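Local coordinates for ABC transporter substrate-binding protein (Bradyrhizobium japonicum, PDB 4I1D) that probably serves as the periplasmic substrate-binding component of an ABC importer, in a family generally assigned to polyamine uptake, at residues Asp37-Ala42 / Pro55-Val60; Thr62-Cys67 / Leu228-Leu233; Tyr102-Ser107 / Leu288-Ala293; Gly135-Arg140 / Val199-Ala204; Tyr162-Asp167 / Ala304-Pro309. All coordinates share one frame; numbering follows the deposited sequence.

Overall arrangement
Contacts 1 to 4 all reach one mixed sheet; 1, 2 and 4 are buried, 3 and 5 only partly, and contact 5 packs a helix end on a loop. Contacts 1 and 2 share strand 59-63: contact 1 meets its start and the loop before it, contact 2 pairs its end with strand 219-235. Contact 3 lies on strand 100-112, the neighbour of strand 219-235 in contact 2 and of strand 201-205 in contact 4. Chemistry follows place: contacts 2 and 4 rest on backbone bonds reinforced by hydroxyls or a carboxylate, contact 1 on a single indole-carboxylate bond, contact 3 on van der Waals packing alone, and contact 5 on aromatic packing with one bridging water.

Contact 1: Asp37-Ala42 / Pro55-Val60; sequences DSIPDA and PIWDVV
The backbones of Asp37-Ala42 and Pro55-Val60 stay well apart, with Asp37 CA 8.4 Å from Trp57 CA and Ala42 CA 7.8 Å from Val60 CA, and the Trp57 indole spans the distance. Trp57 NE1 donates to Asp37 OD2 at 3.0 Å, meeting it on the anti side and 27° out of the carboxylate plane; ring and carboxylate stand nearly perpendicular. Asp37 extends its carboxylate to the indole with CG anti to the backbone N (chi1 -155°), while OD1 turns back to accept from Ser38 N. OD2 has a second partner in Arg208 of a second subunit, with which it forms a salt bridge. The segments belong to a beta-alpha-beta crossover of the periplasmic-binding-protein fold: strands 33-38 and 59-63, joined through helix 43-51, both run parallel to strand 4-9, which the indole also touches. The far edge of the ring is apolar, with Ile39 CD1 4.0 Å from Trp57 CH2 and Ala42 CB 4.3 Å from Trp57 CZ3. A leucine in place of Trp57 would probably leave Asp37 OD2 without its indole donor and open a gap beside Ile39 and Ala42. Ala42 CB also packs on Val60 CG1, at 4.0 Å.

Contact 2: Thr62-Cys67 / Leu228-Leu233; sequences TPTGYC and LQSTSL
Thr64 turns OG1 beside its own backbone N (chi1 -58°), which carries it between the hydroxyls of Ser230 and Ser232, whereas Ser230 OG sits between its backbone N and carbonyl carbon (chi1 71°). Thr64 OG1 thus lies 2.7 Å from Ser232 OG and 2.8 Å from Ser230 OG, two hydrogen bonds in a chain of three hydroxyls. Two residues apart on one strand, the serines offer their hydroxyls to the first turn of helix 64-72. Strand 59-63 pairs antiparallel here with strand 219-235, one of the long strands that, as in other type II periplasmic binding proteins, probably runs between the two lobes. Thr62 and Ser232 form a hydrogen-bonded pair, Thr62 N giving to Ser232 O at 3.0 Å and Ser232 N to Thr62 O at 2.8 Å. Pro63, lacking an N-H, is matched with Thr231 in the following non-hydrogen-bonded pair, their side chains diverging, and the methyl CG2 of Thr231 rests 3.5 Å from Pro63 N. The hydroxyl of Thr231 is engaged by Glu103 and Asp61. Thr64 N donates to Ser230 O just past the last bridge, and Cys67 SG packs on Ser232 CB at 4.0 Å.

Contact 3: Tyr102-Ser107 / Leu288-Ala293; sequences YEFYSS and LPSEPA
Pro289 and Ser290, the middle residues of a type I beta turn from Leu288 to Glu291, rest against Phe104 and Ser106 of strand 100-112, a long strand paired with strand 219-235 in the periplasmic-binding-protein fold. Leu288 opens the turn: its carbonyl O accepts weakly from Glu291 N and also takes a hydrogen bond from Asn294 ND2. Pro289 presses its ring onto the strand, CB lying 3.2 Å from Ser106 OG and CG 3.7 Å from Phe104 O. That hydroxyl is held by Gln298 OE1, so the proline meets an oxygen already bonded elsewhere. CG also reaches the backbone at Tyr105, 4.1 Å from its CA, whereas the Tyr105 side chain leaves the strand away from the turn and meets Trp205, a residue of the malate pocket, edge-to-face.

Ser290 follows and sets its CB 3.8 Å from Phe104 CB. Phe104 keeps CG beside its backbone N (chi1 -72°), which brings the near part of the ring obliquely against the serine, with Phe104 CD1 3.9 Å from Ser290 CB. No hydrogen bond crosses between the segments. Glu291 then takes the N-cap position of helix 292-295. Its OE2 accepts from Asn294 N and, weakly, from Ala293 N, at 3.3 Å with a strongly bent angle of 120°.

Contact 4: Gly135-Arg140 / Val199-Ala204; sequences GRRALR and VDMEMA
Arg136-Ala138 and Asp200-Met203 join in a parallel beta pairing, the short strands 137-140 and 201-204 running 4.8 Å apart at 15°. Strand 137-140 lies between strands 182-184 and 201-205, and the latter pairs with strand 100-112, in a sheet flanked by helix 187-196. The ladder begins at Arg136 O, which accepts from two donors: Met201 N nearly along the C=O axis, and Asp200 N at 2.8 Å from above the carbonyl plane. Asp200 returns the grip through its carboxylate, OD2 taking Arg136 N at 2.8 Å on the anti side, while OD1 binds Thr115. The same OD2 lies 3.2 Å from Gly135 CA, where a side chain would clash. Ala138 N then donates to Met201 O, in the carbonyl plane. On one face of the sheet Arg137 and Met201, a selenomethionine in this crystal, lie side by side; Met201 CG sits between its backbone N and carbonyl carbon (chi1 87°), and the chain extends to SE, over one guanidinium face and 3.6 Å from Arg137 NH1. The guanidinium gives bonds to the carbonyls of Phe127, Phe133 and, weakly, Gly135. Those carbonyl dipoles would probably help offset the positive charge of the buried Arg137.

Contact 5: Tyr162-Asp167 / Ala304-Pro309; sequences YPLDVD and AWWSSP. With SO4 (sulfate ion), chain H.
The Trp305 indole receives Leu164 over one face, while Val166 CG2 and a water sit at its edge. This places the C-terminal end of helix 303-306 against the loop that leads, through the N-cap Asp165, into helix 166-176. Leu164 CG stands 3.9 Å from the centroid of the six-membered ring, 8° off its normal, a CH-pi contact. Trp305 CG lies anti to the backbone N (chi1 -175°), which swings the indole out toward the loop. Its CZ3 lies over the centre of the Trp306 ring. Tyr162 crosses Trp305 at about a right angle, with CD1 3.7 Å from Trp305 CB; its hydroxyl and Trp306 NE1 both bond to Glu148. Pro163, after a cis peptide, sets CB 3.6 Å from Trp305 CD1. With Trp305 cut back to an alanine, Leu164 is likely to lose the face it rests on and the water its N-H partner. That water accepts from Trp305 NE1 at 3.1 Å and donates to Leu164 O at 2.9 Å.

Contact 1: Asp37-Ala42 / Pro55-Val60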
# COMPACT_ATOMS: atom_id res chain seq x y z
N ASP A 37 -33.24 -6.96 18.41
CA ASP A 37 -31.86 -6.65 18.08
C ASP A 37 -31.87 -5.28 17.40
O ASP A 37 -32.95 -4.75 17.09
CB ASP A 37 -31.26 -7.73 17.17
CG ASP A 37 -29.74 -7.83 17.28
OD1 ASP A 37 -29.13 -6.94 17.92
OD2 ASP A 37 -29.16 -8.79 16.73
N SER A 38 -30.69 -4.71 17.19
CA SER A 38 -30.55 -3.39 16.57
C SER A 38 -29.31 -3.35 15.69
O SER A 38 -28.30 -3.98 15.99
CB SER A 38 -30.44 -2.29 17.63
OG SER A 38 -31.60 -2.28 18.44
N ILE A 39 -29.40 -2.57 14.62
CA ILE A 39 -28.26 -2.35 13.75
C ILE A 39 -28.56 -1.12 12.89
O ILE A 39 -29.70 -0.91 12.48
CB ILE A 39 -27.96 -3.60 12.88
CG1 ILE A 39 -26.58 -3.49 12.22
CG2 ILE A 39 -29.05 -3.81 11.83
CD1 ILE A 39 -26.13 -4.76 11.52
N PRO A 40 -27.54 -0.28 12.65
CA PRO A 40 -27.72 0.90 11.80
C PRO A 40 -28.18 0.52 10.39
O PRO A 40 -29.20 1.01 9.90
CB PRO A 40 -26.31 1.51 11.74
CG PRO A 40 -25.61 0.99 12.97
CD PRO A 40 -26.17 -0.38 13.19
N ASP A 41 -27.41 -0.35 9.75
CA ASP A 41 -27.73 -0.82 8.40
C ASP A 41 -27.77 -2.34 8.38
O ASP A 41 -26.75 -3.01 8.56
CB ASP A 41 -26.70 -0.30 7.38
CG ASP A 41 -26.90 -0.89 5.99
OD1 ASP A 41 -28.00 -1.42 5.71
OD2 ASP A 41 -25.96 -0.81 5.17
N ALA A 42 -28.96 -2.88 8.15
CA ALA A 42 -29.17 -4.31 8.28
C ALA A 42 -28.73 -5.12 7.07
O ALA A 42 -28.57 -6.33 7.15
CB ALA A 42 -30.62 -4.58 8.57
N PRO A 55 -30.67 -17.98 8.93
CA PRO A 55 -30.73 -16.63 9.50
C PRO A 55 -31.06 -16.66 10.99
O PRO A 55 -31.86 -17.49 11.40
CB PRO A 55 -31.90 -15.98 8.76
CG PRO A 55 -32.19 -16.88 7.58
CD PRO A 55 -31.77 -18.23 7.98
N ILE A 56 -30.46 -15.77 11.78
CA ILE A 56 -30.88 -15.62 13.18
C ILE A 56 -32.01 -14.60 13.34
O ILE A 56 -32.75 -14.65 14.31
CB ILE A 56 -29.71 -15.24 14.13
CG1 ILE A 56 -29.06 -13.92 13.68
CG2 ILE A 56 -28.68 -16.35 14.21
CD1 ILE A 56 -27.88 -13.52 14.53
N TRP A 57 -32.15 -13.67 12.38
CA TRP A 57 -33.21 -12.66 12.44
C TRP A 57 -34.46 -13.12 11.70
O TRP A 57 -34.36 -13.83 10.69
CB TRP A 57 -32.74 -11.34 11.82
CG TRP A 57 -31.65 -10.65 12.56
CD1 TRP A 57 -31.30 -10.80 13.88
CD2 TRP A 57 -30.73 -9.68 12.02
NE1 TRP A 57 -30.24 -9.99 14.19
CE2 TRP A 57 -29.87 -9.30 13.06
CE3 TRP A 57 -30.57 -9.11 10.75
CZ2 TRP A 57 -28.85 -8.36 12.88
CZ3 TRP A 57 -29.55 -8.19 10.57
CH2 TRP A 57 -28.71 -7.82 11.63
N ASP A 58 -35.64 -12.72 12.18
CA ASP A 58 -36.90 -13.03 11.49
C ASP A 58 -37.45 -11.81 10.76
O ASP A 58 -37.66 -11.82 9.54
CB ASP A 58 -37.95 -13.54 12.47
CG ASP A 58 -37.57 -14.88 13.10
OD1 ASP A 58 -37.49 -15.88 12.35
OD2 ASP A 58 -37.37 -14.95 14.34
N VAL A 59 -37.68 -10.75 11.52
CA VAL A 59 -38.35 -9.58 11.01
C VAL A 59 -37.42 -8.38 11.13
O VAL A 59 -36.84 -8.13 12.18
CB VAL A 59 -39.65 -9.30 11.76
CG1 VAL A 59 -40.30 -8.02 11.26
CG2 VAL A 59 -40.61 -10.48 11.62
N VAL A 60 -37.29 -7.65 10.03
CA VAL A 60 -36.44 -6.47 9.96
C VAL A 60 -37.25 -5.23 9.59
O VAL A 60 -38.06 -5.26 8.67
CB VAL A 60 -35.30 -6.66 8.96
CG1 VAL A 60 -34.53 -5.37 8.76
CG2 VAL A 60 -34.37 -7.77 9.45

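Contact 2: Thr62-Cys67 / Leu228-Leu233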
# COMPACT_ATOMS: atom_id res chain seq x y z
N THR A 62 -36.79 -1.63 8.11
CA THR A 62 -35.76 -0.96 7.32
C THR A 62 -36.34 0.03 6.29
O THR A 62 -37.50 -0.12 5.88
CB THR A 62 -34.89 -2.03 6.61
OG1 THR A 62 -33.70 -1.44 6.08
CG2 THR A 62 -35.69 -2.69 5.49
N PRO A 63 -35.55 1.04 5.88
CA PRO A 63 -36.04 1.92 4.81
C PRO A 63 -36.61 1.13 3.64
O PRO A 63 -36.04 0.16 3.17
CB PRO A 63 -34.78 2.69 4.39
CG PRO A 63 -34.03 2.82 5.69
CD PRO A 63 -34.24 1.48 6.38
N THR A 64 -37.77 1.58 3.19
CA THR A 64 -38.62 0.84 2.28
C THR A 64 -37.90 0.44 0.98
O THR A 64 -38.14 -0.63 0.43
CB THR A 64 -39.88 1.66 2.00
OG1 THR A 64 -40.54 1.92 3.25
CG2 THR A 64 -40.83 0.94 1.08
N GLY A 65 -37.00 1.29 0.51
CA GLY A 65 -36.29 1.02 -0.73
C GLY A 65 -35.43 -0.23 -0.68
O GLY A 65 -35.26 -0.91 -1.69
N TYR A 66 -34.90 -0.53 0.50
CA TYR A 66 -34.08 -1.73 0.68
C TYR A 66 -34.93 -2.99 0.63
O TYR A 66 -34.45 -4.06 0.24
CB TYR A 66 -33.30 -1.68 2.00
CG TYR A 66 -32.34 -0.52 2.10
CD1 TYR A 66 -31.71 -0.02 0.97
CD2 TYR A 66 -32.07 0.09 3.31
CE1 TYR A 66 -30.84 1.04 1.05
CE2 TYR A 66 -31.20 1.16 3.40
CZ TYR A 66 -30.58 1.63 2.27
OH TYR A 66 -29.71 2.70 2.35
N CYS A 67 -36.19 -2.86 1.02
CA CYS A 67 -37.12 -3.98 0.91
C CYS A 67 -37.33 -4.33 -0.54
O CYS A 67 -37.39 -5.50 -0.89
CB CYS A 67 -38.45 -3.66 1.57
SG CYS A 67 -38.30 -3.38 3.34
N LEU A 228 -40.37 13.32 2.61
CA LEU A 228 -41.17 12.37 3.37
C LEU A 228 -40.78 10.94 3.02
O LEU A 228 -40.83 10.53 1.86
CB LEU A 228 -42.66 12.59 3.10
CG LEU A 228 -43.61 11.64 3.84
CD1 LEU A 228 -43.33 11.64 5.36
CD2 LEU A 228 -45.03 12.05 3.55
N GLN A 229 -40.38 10.19 4.04
CA GLN A 229 -39.83 8.85 3.84
C GLN A 229 -40.49 7.86 4.78
O GLN A 229 -41.29 8.25 5.63
CB GLN A 229 -38.33 8.88 4.08
CG GLN A 229 -37.59 9.82 3.13
CD GLN A 229 -36.25 10.27 3.70
OE1 GLN A 229 -36.08 11.44 4.09
NE2 GLN A 229 -35.31 9.35 3.76
N SER A 230 -40.14 6.58 4.65
CA SER A 230 -40.72 5.55 5.50
C SER A 230 -39.82 4.33 5.65
O SER A 230 -39.01 4.03 4.77
CB SER A 230 -42.06 5.08 4.91
OG SER A 230 -41.83 4.33 3.73
N THR A 231 -39.98 3.62 6.76
CA THR A 231 -39.45 2.26 6.85
C THR A 231 -40.60 1.26 6.71
O THR A 231 -41.78 1.62 6.88
CB THR A 231 -38.69 1.99 8.17
OG1 THR A 231 -39.54 2.29 9.28
CG2 THR A 231 -37.41 2.85 8.24
N SER A 232 -40.25 0.03 6.37
CA SER A 232 -41.22 -1.05 6.23
C SER A 232 -40.72 -2.32 6.93
O SER A 232 -39.51 -2.50 7.14
CB SER A 232 -41.48 -1.35 4.74
OG SER A 232 -42.03 -0.23 4.07
N LEU A 233 -41.65 -3.21 7.28
CA LEU A 233 -41.31 -4.49 7.86
C LEU A 233 -41.26 -5.54 6.76
O LEU A 233 -42.09 -5.53 5.85
CB LEU A 233 -42.36 -4.89 8.89
CG LEU A 233 -42.63 -3.91 10.02
CD1 LEU A 233 -43.58 -4.54 11.01
CD2 LEU A 233 -41.33 -3.52 10.71

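Contact 3: Tyr102-Ser107 / Leu288-Ala293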
# COMPACT_ATOMS: atom_id res chain seq x y z
N TYR A 102 -44.37 0.87 7.71
CA TYR A 102 -44.37 0.71 9.17
C TYR A 102 -44.46 2.04 9.91
O TYR A 102 -45.20 2.16 10.88
CB TYR A 102 -43.12 -0.07 9.57
CG TYR A 102 -42.97 -0.40 11.04
CD1 TYR A 102 -43.95 -1.12 11.73
CD2 TYR A 102 -41.81 -0.05 11.72
CE1 TYR A 102 -43.78 -1.43 13.06
CE2 TYR A 102 -41.63 -0.35 13.04
CZ TYR A 102 -42.62 -1.05 13.71
OH TYR A 102 -42.42 -1.36 15.04
N GLU A 103 -43.73 3.05 9.43
CA GLU A 103 -43.78 4.39 9.98
C GLU A 103 -43.19 5.41 9.00
O GLU A 103 -42.33 5.07 8.18
CB GLU A 103 -43.01 4.44 11.30
CG GLU A 103 -41.58 3.94 11.17
CD GLU A 103 -40.60 5.03 10.70
OE1 GLU A 103 -39.54 4.68 10.16
OE2 GLU A 103 -40.88 6.23 10.88
N PHE A 104 -43.64 6.66 9.08
CA PHE A 104 -43.12 7.71 8.22
C PHE A 104 -42.28 8.70 9.01
O PHE A 104 -42.65 9.08 10.12
CB PHE A 104 -44.26 8.45 7.54
CG PHE A 104 -44.94 7.66 6.48
CD1 PHE A 104 -46.02 6.85 6.80
CD2 PHE A 104 -44.52 7.73 5.15
CE1 PHE A 104 -46.67 6.12 5.81
CE2 PHE A 104 -45.16 7.00 4.17
CZ PHE A 104 -46.23 6.19 4.50
N TYR A 105 -41.15 9.10 8.43
CA TYR A 105 -40.29 10.15 8.98
C TYR A 105 -39.90 11.11 7.88
O TYR A 105 -40.02 10.80 6.70
CB TYR A 105 -39.04 9.56 9.61
CG TYR A 105 -38.14 8.77 8.67
CD1 TYR A 105 -36.96 9.31 8.18
CD2 TYR A 105 -38.47 7.48 8.29
CE1 TYR A 105 -36.12 8.57 7.34
CE2 TYR A 105 -37.65 6.74 7.45
CZ TYR A 105 -36.48 7.29 6.98
OH TYR A 105 -35.68 6.53 6.15
N SER A 106 -39.40 12.28 8.27
CA SER A 106 -38.99 13.29 7.30
C SER A 106 -37.56 13.75 7.50
O SER A 106 -37.07 13.84 8.63
CB SER A 106 -39.92 14.50 7.35
OG SER A 106 -41.27 14.11 7.12
N SER A 107 -36.89 14.05 6.38
CA SER A 107 -35.67 14.84 6.41
C SER A 107 -36.12 16.28 6.24
O SER A 107 -36.80 16.59 5.27
CB SER A 107 -34.72 14.44 5.28
OG SER A 107 -34.23 13.13 5.49
N LEU A 288 -47.05 15.58 12.93
CA LEU A 288 -46.52 14.34 12.37
C LEU A 288 -46.17 14.49 10.89
O LEU A 288 -46.83 15.25 10.18
CB LEU A 288 -47.50 13.18 12.57
CG LEU A 288 -47.94 12.88 14.00
CD1 LEU A 288 -48.99 11.78 14.02
CD2 LEU A 288 -46.77 12.51 14.88
N PRO A 289 -45.14 13.76 10.44
CA PRO A 289 -44.65 13.83 9.05
C PRO A 289 -45.69 13.44 8.01
O PRO A 289 -45.74 14.06 6.95
CB PRO A 289 -43.48 12.83 9.04
CG PRO A 289 -43.01 12.79 10.51
CD PRO A 289 -44.30 12.91 11.30
N SER A 290 -46.52 12.45 8.30
CA SER A 290 -47.48 11.95 7.31
C SER A 290 -48.91 12.47 7.50
O SER A 290 -49.84 11.99 6.83
CB SER A 290 -47.49 10.43 7.30
OG SER A 290 -47.66 9.91 8.61
N GLU A 291 -49.10 13.42 8.40
CA GLU A 291 -50.40 14.07 8.52
C GLU A 291 -50.66 14.77 7.19
O GLU A 291 -49.78 15.45 6.66
CB GLU A 291 -50.41 15.06 9.68
CG GLU A 291 -51.79 15.61 10.04
CD GLU A 291 -51.91 17.10 9.77
OE1 GLU A 291 -52.89 17.71 10.24
OE2 GLU A 291 -51.03 17.65 9.08
N PRO A 292 -51.87 14.60 6.64
CA PRO A 292 -52.18 15.09 5.29
C PRO A 292 -51.66 16.50 4.99
O PRO A 292 -51.05 16.69 3.93
CB PRO A 292 -53.71 15.05 5.26
CG PRO A 292 -54.02 13.84 6.10
CD PRO A 292 -53.01 13.85 7.22
N ALA A 293 -51.86 17.47 5.88
CA ALA A 293 -51.44 18.84 5.61
C ALA A 293 -49.92 19.01 5.61
O ALA A 293 -49.39 19.85 4.87
CB ALA A 293 -52.11 19.83 6.57

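Contact 4: Gly135-Arg140 / Val199-Ala204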
# COMPACT_ATOMS: atom_id res chain seq x y z
N GLY A 135 -24.91 31.92 7.91
CA GLY A 135 -24.78 31.00 9.02
C GLY A 135 -24.08 29.71 8.66
O GLY A 135 -23.91 29.39 7.48
N ARG A 136 -23.66 28.97 9.68
CA ARG A 136 -23.03 27.68 9.48
C ARG A 136 -24.10 26.66 9.10
O ARG A 136 -25.24 26.75 9.56
CB ARG A 136 -22.27 27.26 10.73
CG ARG A 136 -21.20 28.28 11.13
CD ARG A 136 -20.64 27.98 12.53
NE ARG A 136 -19.39 28.70 12.75
CZ ARG A 136 -18.19 28.13 12.81
NH1 ARG A 136 -18.06 26.82 12.69
NH2 ARG A 136 -17.11 28.88 13.01
N ARG A 137 -23.73 25.74 8.22
CA ARG A 137 -24.68 24.81 7.62
C ARG A 137 -24.12 23.40 7.65
O ARG A 137 -22.91 23.21 7.57
CB ARG A 137 -24.93 25.18 6.15
CG ARG A 137 -25.76 26.43 5.91
CD ARG A 137 -25.53 26.96 4.49
NE ARG A 137 -26.64 27.79 4.02
CZ ARG A 137 -26.83 29.06 4.36
NH1 ARG A 137 -27.87 29.72 3.86
NH2 ARG A 137 -25.99 29.68 5.20
N ALA A 138 -25.02 22.43 7.72
CA ALA A 138 -24.64 21.02 7.65
C ALA A 138 -25.61 20.30 6.73
O ALA A 138 -26.79 20.66 6.64
CB ALA A 138 -24.64 20.37 9.03
N LEU A 139 -25.10 19.29 6.03
CA LEU A 139 -25.94 18.41 5.23
C LEU A 139 -25.47 17.01 5.57
O LEU A 139 -24.41 16.85 6.18
CB LEU A 139 -25.77 18.68 3.72
CG LEU A 139 -26.38 19.95 3.12
CD1 LEU A 139 -26.02 20.08 1.62
CD2 LEU A 139 -27.90 19.98 3.32
N ARG A 140 -26.25 16.00 5.20
CA ARG A 140 -25.86 14.62 5.49
C ARG A 140 -24.88 14.12 4.43
O ARG A 140 -25.05 14.40 3.24
CB ARG A 140 -27.08 13.72 5.50
CG ARG A 140 -26.74 12.28 5.89
CD ARG A 140 -27.96 11.36 5.84
NE ARG A 140 -27.58 10.00 6.20
CZ ARG A 140 -28.25 8.91 5.83
NH1 ARG A 140 -29.32 9.01 5.06
NH2 ARG A 140 -27.82 7.71 6.22
N VAL A 199 -23.80 24.49 13.97
CA VAL A 199 -24.48 24.94 12.76
C VAL A 199 -25.74 25.73 13.10
O VAL A 199 -26.36 25.49 14.13
CB VAL A 199 -24.79 23.78 11.79
CG1 VAL A 199 -23.51 23.06 11.40
CG2 VAL A 199 -25.80 22.81 12.39
N ASP A 200 -26.09 26.69 12.24
CA ASP A 200 -27.28 27.50 12.42
C ASP A 200 -28.46 26.90 11.68
O ASP A 200 -29.61 27.20 11.98
CB ASP A 200 -27.01 28.93 11.94
CG ASP A 200 -25.85 29.58 12.68
OD1 ASP A 200 -25.97 29.81 13.90
OD2 ASP A 200 -24.80 29.86 12.04
N MSE A 201 -28.15 26.04 10.71
CA MSE A 201 -29.18 25.37 9.95
C MSE A 201 -28.63 24.10 9.31
O MSE A 201 -27.43 24.00 9.02
CB MSE A 201 -29.75 26.31 8.88
CG MSE A 201 -28.99 26.31 7.57
SE MSE A 201 -29.56 27.78 6.40
CE MSE A 201 -28.83 29.25 7.47
N GLU A 202 -29.50 23.12 9.10
CA GLU A 202 -29.07 21.86 8.53
C GLU A 202 -30.27 21.05 8.07
O GLU A 202 -31.41 21.34 8.45
CB GLU A 202 -28.27 21.05 9.56
CG GLU A 202 -29.15 20.37 10.62
CD GLU A 202 -28.35 19.55 11.62
OE1 GLU A 202 -27.19 19.16 11.33
OE2 GLU A 202 -28.89 19.28 12.72
N MSE A 203 -30.00 20.05 7.24
CA MSE A 203 -30.98 19.01 7.03
C MSE A 203 -30.80 18.04 8.17
O MSE A 203 -29.68 17.79 8.61
CB MSE A 203 -30.78 18.26 5.72
CG MSE A 203 -31.75 17.11 5.58
SE MSE A 203 -31.55 16.04 3.96
CE MSE A 203 -31.68 17.47 2.67
N ALA A 204 -31.91 17.49 8.65
CA ALA A 204 -31.89 16.54 9.75
C ALA A 204 -33.21 15.77 9.78
O ALA A 204 -34.23 16.25 9.28
CB ALA A 204 -31.67 17.29 11.09

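Contact 5: Tyr162-Asp167 / Ala304-Pro309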
# COMPACT_ATOMS: atom_id res chain seq x y z
N TYR A 162 -39.13 13.31 -9.59
CA TYR A 162 -38.73 12.02 -10.16
C TYR A 162 -39.16 11.87 -11.63
O TYR A 162 -40.21 12.36 -12.02
CB TYR A 162 -39.26 10.87 -9.29
CG TYR A 162 -38.73 10.90 -7.87
CD1 TYR A 162 -37.48 10.40 -7.56
CD2 TYR A 162 -39.49 11.45 -6.84
CE1 TYR A 162 -36.98 10.43 -6.27
CE2 TYR A 162 -39.00 11.48 -5.53
CZ TYR A 162 -37.75 10.98 -5.25
OH TYR A 162 -37.26 11.01 -3.96
N PRO A 163 -38.32 11.21 -12.44
CA PRO A 163 -36.98 10.70 -12.11
C PRO A 163 -36.00 11.84 -11.88
O PRO A 163 -36.10 12.86 -12.55
CB PRO A 163 -36.59 9.92 -13.37
CG PRO A 163 -37.41 10.55 -14.49
CD PRO A 163 -38.70 10.93 -13.84
N LEU A 164 -35.06 11.68 -10.94
CA LEU A 164 -34.19 12.79 -10.56
C LEU A 164 -33.24 13.18 -11.68
O LEU A 164 -32.65 12.33 -12.33
CB LEU A 164 -33.37 12.46 -9.30
CG LEU A 164 -34.13 12.20 -8.00
CD1 LEU A 164 -33.16 11.99 -6.85
CD2 LEU A 164 -35.10 13.32 -7.66
N ASP A 165 -33.10 14.48 -11.91
CA ASP A 165 -32.04 14.98 -12.79
C ASP A 165 -30.76 15.02 -11.97
O ASP A 165 -30.48 16.01 -11.27
CB ASP A 165 -32.39 16.38 -13.31
CG ASP A 165 -31.37 16.91 -14.31
OD1 ASP A 165 -30.24 16.37 -14.38
OD2 ASP A 165 -31.70 17.89 -15.02
N VAL A 166 -29.98 13.95 -12.06
CA VAL A 166 -28.83 13.75 -11.18
C VAL A 166 -27.67 14.72 -11.44
O VAL A 166 -27.11 15.27 -10.48
CB VAL A 166 -28.35 12.28 -11.16
CG1 VAL A 166 -27.26 12.09 -10.10
CG2 VAL A 166 -29.52 11.37 -10.83
N ASP A 167 -27.32 14.95 -12.70
CA ASP A 167 -26.30 15.96 -13.03
C ASP A 167 -26.66 17.30 -12.40
O ASP A 167 -25.84 17.94 -11.76
CB ASP A 167 -26.16 16.15 -14.55
CG ASP A 167 -25.60 14.93 -15.25
OD1 ASP A 167 -25.26 13.94 -14.56
OD2 ASP A 167 -25.49 14.96 -16.50
N ALA A 304 -39.16 3.41 -5.65
CA ALA A 304 -39.04 2.79 -6.96
C ALA A 304 -37.88 3.43 -7.74
O ALA A 304 -37.12 2.73 -8.40
CB ALA A 304 -40.34 2.90 -7.75
N TRP A 305 -37.74 4.74 -7.65
CA TRP A 305 -36.62 5.39 -8.34
C TRP A 305 -35.28 5.03 -7.70
O TRP A 305 -34.35 4.62 -8.40
CB TRP A 305 -36.77 6.91 -8.45
CG TRP A 305 -35.65 7.53 -9.29
CD1 TRP A 305 -35.64 7.70 -10.65
CD2 TRP A 305 -34.38 8.01 -8.82
NE1 TRP A 305 -34.44 8.27 -11.05
CE2 TRP A 305 -33.66 8.46 -9.94
CE3 TRP A 305 -33.78 8.10 -7.55
CZ2 TRP A 305 -32.37 8.99 -9.84
CZ3 TRP A 305 -32.51 8.64 -7.45
CH2 TRP A 305 -31.82 9.08 -8.59
N TRP A 306 -35.19 5.16 -6.37
CA TRP A 306 -33.94 4.89 -5.66
C TRP A 306 -33.43 3.46 -5.78
O TRP A 306 -32.22 3.22 -5.75
CB TRP A 306 -34.03 5.30 -4.19
CG TRP A 306 -33.76 6.74 -4.01
CD1 TRP A 306 -34.66 7.71 -3.70
CD2 TRP A 306 -32.50 7.40 -4.19
NE1 TRP A 306 -34.04 8.94 -3.65
CE2 TRP A 306 -32.71 8.77 -3.95
CE3 TRP A 306 -31.21 6.96 -4.52
CZ2 TRP A 306 -31.68 9.71 -4.02
CZ3 TRP A 306 -30.19 7.90 -4.60
CH2 TRP A 306 -30.43 9.25 -4.35
N SER A 307 -34.35 2.51 -5.92
CA SER A 307 -34.00 1.10 -6.02
C SER A 307 -33.86 0.63 -7.48
O SER A 307 -33.64 -0.55 -7.74
CB SER A 307 -35.07 0.26 -5.32
OG SER A 307 -36.33 0.40 -5.96
N SER A 308 -33.99 1.56 -8.42
CA SER A 308 -33.84 1.23 -9.83
C SER A 308 -32.37 1.42 -10.23
O SER A 308 -31.59 1.99 -9.48
CB SER A 308 -34.73 2.14 -10.67
OG SER A 308 -34.18 3.45 -10.74
N PRO A 309 -32.00 0.94 -11.43
CA PRO A 309 -30.65 1.14 -11.95
C PRO A 309 -30.18 2.59 -11.89
O PRO A 309 -29.00 2.82 -11.59
CB PRO A 309 -30.77 0.68 -13.41
CG PRO A 309 -31.81 -0.42 -13.34
CD PRO A 309 -32.81 0.08 -12.32
S SO4 H . -42.49 4.50 -4.78
O1 SO4 H . -42.62 5.21 -3.51
O2 SO4 H . -42.84 3.10 -4.57
O3 SO4 H . -43.35 5.11 -5.80
O4 SO4 H . -41.11 4.59 -5.25
O HOH W 1 -32.91 9.66 -13.30